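Local coordinates for protein elongation factor G (Thermus thermophilus, PDB 2DY1) that binds GTP with a magnesium ion and probably acts as a GTPase elongation factor in the translocation step of protein synthesis, at residues A[278-284]-A[304-310]; A[315-319]-A[361-367]; A[455-459]-A[525-531]. All coordinates share one frame; numbering follows the deposited sequence.

Contact 1: residues A[278-284]-A[304-310]; sequences RFGDGPP and RLYRGRL
The F279 ring lies on the CB of Y306, which sits over its centre 3.8 Å from the ring centroid and only 12° off the normal. The two ring planes meet obliquely at 45°. The closest touch between them is F279 CZ against Y306 CD1 at 3.3 Å. The opposite face of the F279 ring takes CG of its neighbour R278, so the phenyl is held as the filling of a sandwich.

The packing is just as close in two other places. R307 runs out anti to its backbone N (chi1 -169°), laying CG and CD along the backbone of G280 and G282, then bends at chi3 so that NE gives P283 O a nearly straight bond of 2.9 Å, in both the guanidinium and the carbonyl plane. At G308 the chains come so near, its CA 4.0 Å from P284 CA, that a side chain there would clash.

The outer side is looser. D281 and P283 are exposed, and R307 NH2 adds only a weak second bond to P283 O. One water bridges G280 O and Y306 O; a second lies 2.7 Å from P284 O, to which it probably donates, and takes a weak bond from R307 NH2.

A classic bulge sets two successive residues, Y306 and R307, opposite L285 of strand 285-294. Beyond the rings, R278 and R304 share D99 in salt bridges, and Y306 OH bonds E96 O of helix 88-97, so the end of helix 275-279 and strand 298-307 both meet the GTP-binding domain.

Contact 2: residues A[315-319]-A[361-367]; sequences SLQSE and VLWQGEK
The CB-CG stem of Q317 lies against one face of the W363 indole, and the side chain is worth following outward. CB stands over the five-membered ring, 3.8 Å from its centroid, in a CH-pi contact. CG, anti to the backbone N (chi1 -175°), passes above the outer rim at the CE2-CZ2 bond, 3.4 Å from CZ2. The chain then bends at chi2, the amide is turned 48° from the ring plane, and at the tip NE2 turns back to its own segment and bonds S318 O. On the other face of the indole lies CG of K367, so the ring is clasped between two aliphatic stems. Replacing W363 with an alanine would probably open a gap between these stems and leave both Q317 and K367 freer to turn.

Beneath the ring the backbones pair through Q317 and W363, a single antiparallel hydrogen-bonded bridge: Q317 N reaches W363 O at 2.7 Å and W363 N returns to Q317 O. At one end Q364 stretches out so that NE2 meets S315 O at 2.8 Å, almost in line with the carbonyl. At the other, K367 NZ takes the syn lone pair of E319 OE2 at 2.8 Å. On the side away from the indole, L316 CD1 packs on L362 CB, and S318 CB presses on L362 CD2 at a tight 3.4 Å.

Strand 314-316 belongs to one sheet of domain 2 and strand 361-363 to another, and this bridge stitches their edges together, as in a beta-barrel. W363 is buried as well as L316 and L362; it is at the far end, where E319 meets K367, that both partners are exposed, and solvent would probably weaken that salt bridge.

Contact 3: residues A[455-459]-A[525-531]; sequences PYRET and LAGFPVM
E458 pushes its carboxylate into the turn 525-528, its plane nearly perpendicular to the F528 ring, and collects three backbone N-H groups. OE1 takes L525 N at 2.9 Å on its syn side. OE2 is gripped twice, by A526 N at 2.8 Å and F528 N at 2.9 Å, which arrive from opposite faces of the carboxylate plane. Three amides on one buried carboxylate fix its rotation and would probably favour the charged form.

Alongside, CB of Y456 sits over the centre of the F528 ring, 3.5 Å from the centroid. F528 also has a cation-pi partner in R661 of helix 651-663. Further along, the backbones join: E458 N bonds P529 O, and M531 N returns to E458 O at 2.8 Å. T459 OG1, anti to its backbone N (chi1 -166°), donates to M531 O at 2.6 Å. R457 sends its guanidinium on to E419 in a salt bridge.

Strand 457-460 also pairs with strand 569-583, so its other edge is already taken. A turn whose backbone N-H groups are gathered on the E458 carboxylate, beside a single beta bridge, thus joins the loop before strand 533-541, in the S5-like domain IV, to a strand of the sheet it shares with the C-terminal domain, at the junction of the two.

Contacts 1 and 2 are neighbours around the sheets of domain 2, contact 1 on the side of the GTP-binding domain. Their centres are 12 Å apart and they touch: P284 packs on L316, and its carbonyl probably bonds Q364 N. Between them they reach the same two antiparallel sheets. Contact 3 lies in domain IV, about 51 Å from contact 2 and 57 Å from contact 1 between centres. The first two are partly buried and cover strand ends with the faces of aromatic rings. Contact 3 is a surface contact without a regular strand on one side, and it relies more on backbone N-H groups, drawn together around a buried acid.

Contact 1: residues A[278-284]-A[304-310]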
loop_
_atom_site.group_PDB
_atom_site.type_symbol
_atom_site.label_atom_id
_atom_site.label_comp_id
_atom_site.label_asym_id
_atom_site.label_seq_id
_atom_site.Cartn_x
_atom_site.Cartn_y
_atom_site.Cartn_z
ATOM N N ARG A 278 4.971 -6.546 25.277
ATOM C CA ARG A 278 4.406 -5.430 24.549
ATOM C C ARG A 278 3.021 -5.001 25.044
ATOM O O ARG A 278 2.772 -3.812 25.266
ATOM C CB ARG A 278 4.308 -5.767 23.049
ATOM C CG ARG A 278 3.786 -4.607 22.235
ATOM C CD ARG A 278 3.644 -4.967 20.762
ATOM N NE ARG A 278 3.190 -3.829 19.963
ATOM C CZ ARG A 278 2.816 -3.933 18.689
ATOM N NH1 ARG A 278 2.839 -5.126 18.106
ATOM N NH2 ARG A 278 2.460 -2.857 17.998
ATOM N N PHE A 279 2.148 -5.982 25.244
ATOM C CA PHE A 279 0.746 -5.766 25.629
ATOM C C PHE A 279 0.381 -6.107 27.060
ATOM O O PHE A 279 -0.737 -5.801 27.486
ATOM C CB PHE A 279 -0.176 -6.618 24.748
ATOM C CG PHE A 279 -0.189 -6.213 23.307
ATOM C CD1 PHE A 279 -0.970 -5.154 22.876
ATOM C CD2 PHE A 279 0.630 -6.863 22.391
ATOM C CE1 PHE A 279 -0.928 -4.741 21.531
ATOM C CE2 PHE A 279 0.677 -6.451 21.070
ATOM C CZ PHE A 279 -0.090 -5.403 20.639
ATOM N N GLY A 280 1.293 -6.756 27.776
ATOM C CA GLY A 280 0.990 -7.186 29.130
ATOM C C GLY A 280 0.034 -8.372 29.046
ATOM O O GLY A 280 -0.265 -8.866 27.949
ATOM N N ASP A 281 -0.444 -8.847 30.190
ATOM C CA ASP A 281 -1.376 -9.970 30.203
ATOM C C ASP A 281 -2.772 -9.393 30.339
ATOM O O ASP A 281 -2.947 -8.269 30.810
ATOM C CB ASP A 281 -1.087 -10.921 31.374
ATOM C CG ASP A 281 0.224 -11.674 31.211
ATOM O OD1 ASP A 281 0.397 -12.365 30.181
ATOM O OD2 ASP A 281 1.082 -11.580 32.117
ATOM N N GLY A 282 -3.769 -10.149 29.904
ATOM C CA GLY A 282 -5.122 -9.643 29.992
ATOM C C GLY A 282 -6.081 -10.391 29.098
ATOM O O GLY A 282 -5.739 -11.445 28.549
ATOM N N PRO A 283 -7.300 -9.859 28.928
ATOM C CA PRO A 283 -8.306 -10.510 28.089
ATOM C C PRO A 283 -7.880 -10.547 26.638
ATOM O O PRO A 283 -7.098 -9.712 26.191
ATOM C CB PRO A 283 -9.549 -9.627 28.247
ATOM C CG PRO A 283 -9.223 -8.691 29.399
ATOM C CD PRO A 283 -7.745 -8.518 29.335
ATOM N N PRO A 284 -8.399 -11.528 25.891
ATOM C CA PRO A 284 -8.092 -11.681 24.473
ATOM C C PRO A 284 -8.258 -10.378 23.686
ATOM O O PRO A 284 -9.234 -9.625 23.866
ATOM C CB PRO A 284 -9.084 -12.751 24.036
ATOM C CG PRO A 284 -9.110 -13.658 25.223
ATOM C CD PRO A 284 -9.178 -12.678 26.388
ATOM N N ARG A 304 -4.166 -12.131 14.266
ATOM C CA ARG A 304 -3.046 -12.065 15.199
ATOM C C ARG A 304 -3.683 -11.962 16.583
ATOM O O ARG A 304 -4.546 -11.106 16.804
ATOM C CB ARG A 304 -2.192 -10.823 14.969
ATOM C CG ARG A 304 -1.303 -10.468 16.197
ATOM C CD ARG A 304 -0.240 -11.530 16.485
ATOM N NE ARG A 304 0.246 -11.399 17.864
ATOM C CZ ARG A 304 1.160 -10.534 18.287
ATOM N NH1 ARG A 304 1.755 -9.687 17.447
ATOM N NH2 ARG A 304 1.438 -10.482 19.593
ATOM N N LEU A 305 -3.269 -12.837 17.493
ATOM C CA LEU A 305 -3.757 -12.790 18.876
ATOM C C LEU A 305 -2.679 -12.009 19.623
ATOM O O LEU A 305 -1.570 -12.502 19.838
ATOM C CB LEU A 305 -3.896 -14.211 19.439
ATOM C CG LEU A 305 -4.435 -14.338 20.876
ATOM C CD1 LEU A 305 -5.817 -13.701 20.974
ATOM C CD2 LEU A 305 -4.500 -15.810 21.254
ATOM N N TYR A 306 -3.010 -10.785 20.003
ATOM C CA TYR A 306 -2.053 -9.918 20.683
ATOM C C TYR A 306 -1.929 -10.196 22.148
ATOM O O TYR A 306 -0.859 -10.032 22.735
ATOM C CB TYR A 306 -2.457 -8.445 20.526
ATOM C CG TYR A 306 -2.383 -7.883 19.111
ATOM C CD1 TYR A 306 -1.155 -7.689 18.484
ATOM C CD2 TYR A 306 -3.542 -7.504 18.428
ATOM C CE1 TYR A 306 -1.068 -7.113 17.210
ATOM C CE2 TYR A 306 -3.469 -6.928 17.136
ATOM C CZ TYR A 306 -2.227 -6.736 16.545
ATOM O OH TYR A 306 -2.163 -6.144 15.296
ATOM N N ARG A 307 -3.035 -10.619 22.742
ATOM C CA ARG A 307 -3.057 -10.832 24.182
ATOM C C ARG A 307 -4.095 -11.864 24.463
ATOM O O ARG A 307 -5.046 -11.987 23.709
ATOM C CB ARG A 307 -3.465 -9.524 24.874
ATOM C CG ARG A 307 -3.295 -9.490 26.404
ATOM C CD ARG A 307 -3.646 -8.096 26.926
ATOM N NE ARG A 307 -5.044 -7.752 26.670
ATOM C CZ ARG A 307 -5.507 -6.512 26.599
ATOM N NH1 ARG A 307 -4.685 -5.483 26.762
ATOM N NH2 ARG A 307 -6.794 -6.305 26.362
ATOM N N GLY A 308 -3.892 -12.604 25.545
ATOM C CA GLY A 308 -4.862 -13.604 25.940
ATOM C C GLY A 308 -4.581 -14.993 25.434
ATOM O O GLY A 308 -3.598 -15.241 24.744
ATOM N N ARG A 309 -5.460 -15.915 25.787
ATOM C CA ARG A 309 -5.306 -17.286 25.390
ATOM C C ARG A 309 -6.648 -17.783 24.869
ATOM O O ARG A 309 -7.707 -17.304 25.284
ATOM C CB ARG A 309 -4.825 -18.104 26.600
ATOM C CG ARG A 309 -4.659 -19.591 26.370
ATOM C CD ARG A 309 -3.839 -20.228 27.492
ATOM N NE ARG A 309 -3.854 -21.683 27.393
ATOM C CZ ARG A 309 -4.879 -22.441 27.773
ATOM N NH1 ARG A 309 -5.965 -21.878 28.287
ATOM N NH2 ARG A 309 -4.829 -23.756 27.618
ATOM N N LEU A 310 -6.606 -18.712 23.926
ATOM C CA LEU A 310 -7.836 -19.273 23.387
ATOM C C LEU A 310 -7.794 -20.781 23.306
ATOM O O LEU A 310 -6.738 -21.399 23.097
ATOM C CB LEU A 310 -8.115 -18.740 21.982
ATOM C CG LEU A 310 -8.389 -17.248 21.838
ATOM C CD1 LEU A 310 -8.406 -16.881 20.361
ATOM C CD2 LEU A 310 -9.733 -16.907 22.476
HETATM O O HOH W 1 0.131 -10.381 25.461
HETATM O O HOH W 2 -9.141 -7.204 25.129
#

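Contact 2: residues A[315-319]-A[361-367]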
loop_
_atom_site.group_PDB
_atom_site.type_symbol
_atom_site.label_atom_id
_atom_site.label_comp_id
_atom_site.label_asym_id
_atom_site.label_seq_id
_atom_site.Cartn_x
_atom_site.Cartn_y
_atom_site.Cartn_z
ATOM N N SER A 315 -15.149 -17.965 21.963
ATOM C CA SER A 315 -15.714 -16.926 21.112
ATOM C C SER A 315 -15.062 -15.584 21.409
ATOM O O SER A 315 -14.575 -15.346 22.516
ATOM C CB SER A 315 -17.225 -16.777 21.361
ATOM O OG SER A 315 -17.951 -17.859 20.832
ATOM N N LEU A 316 -15.069 -14.701 20.410
ATOM C CA LEU A 316 -14.542 -13.354 20.549
ATOM C C LEU A 316 -15.636 -12.388 20.115
ATOM O O LEU A 316 -16.418 -12.701 19.215
ATOM C CB LEU A 316 -13.334 -13.154 19.632
ATOM C CG LEU A 316 -12.077 -13.944 19.983
ATOM C CD1 LEU A 316 -11.082 -13.905 18.828
ATOM C CD2 LEU A 316 -11.473 -13.342 21.246
ATOM N N GLN A 317 -15.694 -11.224 20.757
ATOM C CA GLN A 317 -16.666 -10.204 20.387
ATOM C C GLN A 317 -16.086 -9.457 19.182
ATOM O O GLN A 317 -14.880 -9.426 18.995
ATOM C CB GLN A 317 -16.859 -9.220 21.544
ATOM C CG GLN A 317 -17.944 -8.198 21.289
ATOM C CD GLN A 317 -19.309 -8.837 21.150
ATOM O OE1 GLN A 317 -19.968 -9.139 22.147
ATOM N NE2 GLN A 317 -19.735 -9.066 19.911
ATOM N N SER A 318 -16.950 -8.862 18.370
ATOM C CA SER A 318 -16.502 -8.088 17.213
ATOM C C SER A 318 -17.633 -7.153 16.875
ATOM O O SER A 318 -18.752 -7.317 17.383
ATOM C CB SER A 318 -16.228 -8.975 16.009
ATOM O OG SER A 318 -17.412 -9.251 15.273
ATOM N N GLU A 319 -17.362 -6.190 16.006
ATOM C CA GLU A 319 -18.399 -5.234 15.632
ATOM C C GLU A 319 -19.557 -5.921 14.915
ATOM O O GLU A 319 -20.653 -5.363 14.822
ATOM C CB GLU A 319 -17.811 -4.135 14.745
ATOM C CG GLU A 319 -16.765 -3.262 15.432
ATOM C CD GLU A 319 -17.346 -2.365 16.529
ATOM O OE1 GLU A 319 -18.586 -2.261 16.631
ATOM O OE2 GLU A 319 -16.551 -1.749 17.264
ATOM N N VAL A 361 -11.281 -5.799 14.556
ATOM C CA VAL A 361 -10.722 -6.057 15.878
ATOM C C VAL A 361 -11.629 -7.045 16.609
ATOM O O VAL A 361 -12.861 -7.020 16.450
ATOM C CB VAL A 361 -10.623 -4.735 16.666
ATOM C CG1 VAL A 361 -9.951 -4.978 18.030
ATOM C CG2 VAL A 361 -9.815 -3.706 15.844
ATOM N N LEU A 362 -11.022 -7.956 17.365
ATOM C CA LEU A 362 -11.778 -8.953 18.114
ATOM C C LEU A 362 -11.311 -8.892 19.559
ATOM O O LEU A 362 -10.135 -8.667 19.836
ATOM C CB LEU A 362 -11.527 -10.347 17.536
ATOM C CG LEU A 362 -11.735 -10.404 16.021
ATOM C CD1 LEU A 362 -10.949 -11.569 15.438
ATOM C CD2 LEU A 362 -13.189 -10.510 15.715
ATOM N N TRP A 363 -12.225 -9.114 20.496
ATOM C CA TRP A 363 -11.823 -9.003 21.884
ATOM C C TRP A 363 -12.767 -9.736 22.818
ATOM O O TRP A 363 -13.813 -10.218 22.412
ATOM C CB TRP A 363 -11.850 -7.515 22.295
ATOM C CG TRP A 363 -13.261 -6.906 22.299
ATOM C CD1 TRP A 363 -14.133 -6.838 23.361
ATOM C CD2 TRP A 363 -13.962 -6.342 21.179
ATOM N NE1 TRP A 363 -15.328 -6.273 22.968
ATOM C CE2 TRP A 363 -15.251 -5.956 21.635
ATOM C CE3 TRP A 363 -13.629 -6.124 19.836
ATOM C CZ2 TRP A 363 -16.204 -5.364 20.792
ATOM C CZ3 TRP A 363 -14.583 -5.529 18.993
ATOM C CH2 TRP A 363 -15.852 -5.158 19.477
ATOM N N GLN A 364 -12.362 -9.777 24.085
ATOM C CA GLN A 364 -13.229 -10.266 25.151
ATOM C C GLN A 364 -13.171 -9.131 26.175
ATOM O O GLN A 364 -12.186 -8.396 26.242
ATOM C CB GLN A 364 -12.739 -11.575 25.762
ATOM C CG GLN A 364 -13.085 -12.754 24.899
ATOM C CD GLN A 364 -12.758 -14.066 25.566
ATOM O OE1 GLN A 364 -12.249 -14.092 26.690
ATOM N NE2 GLN A 364 -13.046 -15.163 24.881
ATOM N N GLY A 365 -14.243 -8.952 26.932
ATOM C CA GLY A 365 -14.248 -7.887 27.920
ATOM C C GLY A 365 -14.527 -6.532 27.292
ATOM O O GLY A 365 -15.261 -6.428 26.300
ATOM N N GLU A 366 -13.931 -5.494 27.871
ATOM C CA GLU A 366 -14.124 -4.122 27.397
ATOM C C GLU A 366 -13.516 -3.940 26.005
ATOM O O GLU A 366 -12.371 -4.308 25.772
ATOM C CB GLU A 366 -13.477 -3.141 28.388
ATOM C CG GLU A 366 -13.669 -1.679 28.060
ATOM C CD GLU A 366 -15.092 -1.193 28.238
ATOM O OE1 GLU A 366 -15.521 -0.313 27.459
ATOM O OE2 GLU A 366 -15.774 -1.672 29.161
ATOM N N LYS A 367 -14.288 -3.364 25.089
ATOM C CA LYS A 367 -13.802 -3.146 23.727
ATOM C C LYS A 367 -12.617 -2.192 23.719
ATOM O O LYS A 367 -12.573 -1.233 24.492
ATOM C CB LYS A 367 -14.919 -2.584 22.836
ATOM C CG LYS A 367 -14.545 -2.550 21.355
ATOM C CD LYS A 367 -15.687 -2.074 20.465
ATOM C CE LYS A 367 -15.830 -0.584 20.508
ATOM N NZ LYS A 367 -16.877 -0.138 19.562
HETATM O O HOH W 3 -14.765 -5.942 14.916
#

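Contact 3: residues A[455-459]-A[525-531]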
loop_
_atom_site.group_PDB
_atom_site.type_symbol
_atom_site.label_atom_id
_atom_site.label_comp_id
_atom_site.label_asym_id
_atom_site.label_seq_id
_atom_site.Cartn_x
_atom_site.Cartn_y
_atom_site.Cartn_z
ATOM N N PRO A 455 -11.732 13.210 -18.231
ATOM C CA PRO A 455 -12.966 13.945 -17.949
ATOM C C PRO A 455 -12.911 15.390 -18.452
ATOM O O PRO A 455 -12.756 16.334 -17.670
ATOM C CB PRO A 455 -13.080 13.845 -16.430
ATOM C CG PRO A 455 -11.646 13.878 -16.004
ATOM C CD PRO A 455 -10.982 12.945 -16.991
ATOM N N TYR A 456 -13.022 15.549 -19.765
ATOM C CA TYR A 456 -13.015 16.876 -20.372
ATOM C C TYR A 456 -14.254 17.625 -19.903
ATOM O O TYR A 456 -15.240 17.027 -19.470
ATOM C CB TYR A 456 -13.051 16.772 -21.899
ATOM C CG TYR A 456 -11.787 16.224 -22.500
ATOM C CD1 TYR A 456 -10.622 16.987 -22.537
ATOM C CD2 TYR A 456 -11.744 14.927 -23.005
ATOM C CE1 TYR A 456 -9.433 16.466 -23.067
ATOM C CE2 TYR A 456 -10.566 14.399 -23.530
ATOM C CZ TYR A 456 -9.421 15.169 -23.555
ATOM O OH TYR A 456 -8.255 14.627 -24.052
ATOM N N ARG A 457 -14.197 18.945 -19.978
ATOM C CA ARG A 457 -15.335 19.749 -19.583
ATOM C C ARG A 457 -15.456 20.884 -20.572
ATOM O O ARG A 457 -14.701 20.944 -21.544
ATOM C CB ARG A 457 -15.159 20.260 -18.155
ATOM C CG ARG A 457 -15.221 19.104 -17.168
ATOM C CD ARG A 457 -15.428 19.530 -15.746
ATOM N NE ARG A 457 -15.458 18.359 -14.879
ATOM C CZ ARG A 457 -15.205 18.409 -13.582
ATOM N NH1 ARG A 457 -14.921 19.575 -13.022
ATOM N NH2 ARG A 457 -15.179 17.296 -12.860
ATOM N N GLU A 458 -16.422 21.765 -20.344
ATOM C CA GLU A 458 -16.631 22.887 -21.245
ATOM C C GLU A 458 -16.941 24.137 -20.448
ATOM O O GLU A 458 -17.287 24.062 -19.278
ATOM C CB GLU A 458 -17.816 22.602 -22.173
ATOM C CG GLU A 458 -17.619 21.410 -23.092
ATOM C CD GLU A 458 -18.852 21.104 -23.920
ATOM O OE1 GLU A 458 -19.627 22.046 -24.207
ATOM O OE2 GLU A 458 -19.041 19.928 -24.298
ATOM N N THR A 459 -16.796 25.290 -21.094
ATOM C CA THR A 459 -17.124 26.556 -20.456
ATOM C C THR A 459 -17.443 27.566 -21.549
ATOM O O THR A 459 -17.482 27.211 -22.736
ATOM C CB THR A 459 -15.988 27.072 -19.543
ATOM O OG1 THR A 459 -16.499 28.130 -18.714
ATOM C CG2 THR A 459 -14.808 27.593 -20.362
ATOM N N LEU A 525 -20.739 22.049 -26.902
ATOM C CA LEU A 525 -19.556 21.900 -27.746
ATOM C C LEU A 525 -19.241 20.452 -28.092
ATOM O O LEU A 525 -19.060 20.110 -29.261
ATOM C CB LEU A 525 -18.334 22.548 -27.084
ATOM C CG LEU A 525 -17.070 22.620 -27.948
ATOM C CD1 LEU A 525 -17.427 23.117 -29.349
ATOM C CD2 LEU A 525 -16.050 23.545 -27.291
ATOM N N ALA A 526 -19.181 19.597 -27.080
ATOM C CA ALA A 526 -18.869 18.196 -27.309
ATOM C C ALA A 526 -19.530 17.282 -26.285
ATOM O O ALA A 526 -19.096 16.149 -26.082
ATOM C CB ALA A 526 -17.356 18.003 -27.298
ATOM N N GLY A 527 -20.567 17.786 -25.623
ATOM C CA GLY A 527 -21.295 16.987 -24.646
ATOM C C GLY A 527 -20.674 16.708 -23.278
ATOM O O GLY A 527 -21.133 15.816 -22.566
ATOM N N PHE A 528 -19.657 17.470 -22.891
ATOM C CA PHE A 528 -19.011 17.278 -21.589
ATOM C C PHE A 528 -19.630 18.219 -20.546
ATOM O O PHE A 528 -20.270 19.205 -20.918
ATOM C CB PHE A 528 -17.516 17.570 -21.705
ATOM C CG PHE A 528 -16.769 16.578 -22.550
ATOM C CD1 PHE A 528 -16.204 16.958 -23.758
ATOM C CD2 PHE A 528 -16.594 15.272 -22.110
ATOM C CE1 PHE A 528 -15.466 16.050 -24.520
ATOM C CE2 PHE A 528 -15.858 14.357 -22.863
ATOM C CZ PHE A 528 -15.294 14.747 -24.067
ATOM N N PRO A 529 -19.460 17.924 -19.237
ATOM C CA PRO A 529 -20.031 18.799 -18.200
ATOM C C PRO A 529 -19.542 20.229 -18.373
ATOM O O PRO A 529 -18.374 20.454 -18.698
ATOM C CB PRO A 529 -19.524 18.176 -16.897
ATOM C CG PRO A 529 -19.444 16.709 -17.246
ATOM C CD PRO A 529 -18.795 16.762 -18.615
ATOM N N VAL A 530 -20.437 21.194 -18.149
ATOM C CA VAL A 530 -20.091 22.606 -18.304
ATOM C C VAL A 530 -19.808 23.252 -16.960
ATOM O O VAL A 530 -20.490 22.978 -15.971
ATOM C CB VAL A 530 -21.238 23.400 -18.993
ATOM C CG1 VAL A 530 -20.760 24.806 -19.352
ATOM C CG2 VAL A 530 -21.713 22.656 -20.235
ATOM N N MET A 531 -18.794 24.105 -16.931
ATOM C CA MET A 531 -18.408 24.802 -15.718
ATOM C C MET A 531 -17.983 26.237 -16.040
ATOM O O MET A 531 -18.005 26.668 -17.193
ATOM C CB MET A 531 -17.242 24.073 -15.030
ATOM C CG MET A 531 -15.983 23.938 -15.886
ATOM S SD MET A 531 -14.572 23.181 -14.992
ATOM C CE MET A 531 -15.420 22.366 -13.723
#